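Local coordinates for protein SusD homolog (Bacteroides ovatus, PDB 4F53) that probably binds glycans, with mucin O-glycans the likely ligands, as a TPR-like outer-membrane lipoprotein of the SusD/RagB family, at residues G289-N294 with N315-G320. Numbering follows the deposited sequence.
Sequences GTVSGN and NSWSQG
Val291 and Ser292, beside the short helix 288-291, pack against Trp317 and Gly320 in a small surface contact of van der Waals and CH-pi type; its centre lies about 30 Å from the centre of the chain, and the 20 residues joining its segments hold neither helix nor strand. The broad indole offers a face to Ser292 CB, which sits 3.4 Å from the centroid of the six-membered ring of Trp317, 7° off the normal. Serine suits this place: its small CB methylene can come close over the ring, while OG is hydrogen-bonded to Phe288 O and Tyr296 N. The helix closes in a Schellman motif, where Gly293, whose positive phi (64°) favours glycine, bonds back to Thr290 and Asn294 N reaches Gly289 O at 2.7 Å. Apolar, branched Val291 spans two neighbours: CG1, anti to its backbone N (chi1 161°), lies 3.5 Å from Trp317 CA, and CG2 3.7 Å from Gly320 N. A CB on Gly320 would face Val291 and be crowded by Trp317 O. A leucine in place of Trp317 would probably leave Ser292 CB without its flat aromatic platform and open a gap beside it. Trp317 itself is carried on a type I turn from Asn315 to Ser318, whose Ser318 OG bonds Asn315 O at 2.6 Å.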
loop_
_atom_site.group_PDB
_atom_site.type_symbol
_atom_site.label_atom_id
_atom_site.label_comp_id
_atom_site.label_asym_id
_atom_site.label_seq_id
_atom_site.Cartn_x
_atom_site.Cartn_y
_atom_site.Cartn_z
ATOM N N GLY A 289 -3.819 25.200 18.551
ATOM C CA GLY A 289 -4.473 26.373 19.109
ATOM C C GLY A 289 -5.986 26.262 19.103
ATOM O O GLY A 289 -6.640 26.633 20.077
ATOM N N THR A 290 -6.549 25.723 18.022
ATOM C CA THR A 290 -7.988 25.480 17.851
ATOM C C THR A 290 -8.458 24.437 18.885
ATOM O O THR A 290 -9.293 24.740 19.728
ATOM C CB THR A 290 -8.263 25.005 16.404
ATOM O OG1 THR A 290 -7.611 25.884 15.487
ATOM C CG2 THR A 290 -9.760 24.899 16.073
ATOM N N VAL A 291 -7.882 23.239 18.830
ATOM C CA VAL A 291 -8.162 22.093 19.694
ATOM C C VAL A 291 -7.989 22.455 21.211
ATOM O O VAL A 291 -8.807 22.042 22.040
ATOM C CB VAL A 291 -7.235 20.925 19.231
ATOM C CG1 VAL A 291 -7.089 19.849 20.286
ATOM C CG2 VAL A 291 -7.736 20.322 17.917
ATOM N N SER A 292 -6.956 23.241 21.545
ATOM C CA SER A 292 -6.634 23.613 22.918
ATOM C C SER A 292 -7.467 24.779 23.464
ATOM O O SER A 292 -7.318 25.118 24.645
ATOM C CB SER A 292 -5.161 23.990 23.020
ATOM O OG SER A 292 -4.883 25.209 22.354
ATOM N N GLY A 293 -8.271 25.414 22.607
ATOM C CA GLY A 293 -9.028 26.604 22.966
ATOM C C GLY A 293 -8.075 27.745 23.284
ATOM O O GLY A 293 -8.325 28.544 24.197
ATOM N N ASN A 294 -6.941 27.786 22.551
ATOM C CA ASN A 294 -5.839 28.747 22.635
ATOM C C ASN A 294 -4.993 28.599 23.905
ATOM O O ASN A 294 -4.196 29.492 24.203
ATOM C CB ASN A 294 -6.309 30.188 22.458
ATOM C CG ASN A 294 -6.375 30.561 21.006
ATOM O OD1 ASN A 294 -7.426 30.455 20.362
ATOM N ND2 ASN A 294 -5.224 30.911 20.442
ATOM N N ASN A 315 -2.679 12.153 24.403
ATOM C CA ASN A 315 -2.781 13.506 24.947
ATOM C C ASN A 315 -4.095 14.074 24.380
ATOM O O ASN A 315 -4.402 13.781 23.216
ATOM C CB ASN A 315 -1.563 14.330 24.535
ATOM C CG ASN A 315 -0.355 14.131 25.411
ATOM O OD1 ASN A 315 -0.450 13.967 26.633
ATOM N ND2 ASN A 315 0.813 14.213 24.808
ATOM N N SER A 316 -4.902 14.786 25.182
ATOM C CA SER A 316 -6.223 15.289 24.735
ATOM C C SER A 316 -6.178 16.241 23.517
ATOM O O SER A 316 -7.225 16.448 22.901
ATOM C CB SER A 316 -6.977 15.971 25.874
ATOM O OG SER A 316 -6.317 17.156 26.285
ATOM N N TRP A 317 -5.006 16.810 23.176
ATOM C CA TRP A 317 -4.897 17.732 22.037
ATOM C C TRP A 317 -4.335 17.072 20.780
ATOM O O TRP A 317 -4.076 17.773 19.801
ATOM C CB TRP A 317 -4.051 18.972 22.399
ATOM C CG TRP A 317 -4.593 19.797 23.535
ATOM C CD1 TRP A 317 -5.831 19.709 24.104
ATOM C CD2 TRP A 317 -3.905 20.839 24.232
ATOM N NE1 TRP A 317 -5.933 20.585 25.147
ATOM C CE2 TRP A 317 -4.772 21.310 25.239
ATOM C CE3 TRP A 317 -2.641 21.437 24.091
ATOM C CZ2 TRP A 317 -4.413 22.351 26.113
ATOM C CZ3 TRP A 317 -2.277 22.450 24.968
ATOM C CH2 TRP A 317 -3.155 22.897 25.967
ATOM N N SER A 318 -4.221 15.723 20.776
ATOM C CA SER A 318 -3.680 14.902 19.675
ATOM C C SER A 318 -4.297 15.156 18.297
ATOM O O SER A 318 -3.594 15.001 17.293
ATOM C CB SER A 318 -3.817 13.415 19.990
ATOM O OG SER A 318 -2.988 13.102 21.090
ATOM N N GLN A 319 -5.584 15.538 18.225
ATOM C CA GLN A 319 -6.218 15.759 16.910
ATOM C C GLN A 319 -5.798 17.123 16.310
ATOM O O GLN A 319 -6.070 17.372 15.147
ATOM C CB GLN A 319 -7.732 15.574 16.969
ATOM C CG GLN A 319 -8.122 14.146 17.393
ATOM C CD GLN A 319 -9.608 13.929 17.561
ATOM O OE1 GLN A 319 -10.407 14.865 17.597
ATOM N NE2 GLN A 319 -10.017 12.677 17.628
ATOM N N GLY A 320 -5.022 17.909 17.061
ATOM C CA GLY A 320 -4.407 19.138 16.585
ATOM C C GLY A 320 -3.232 18.850 15.652
ATOM O O GLY A 320 -2.740 19.758 14.987
#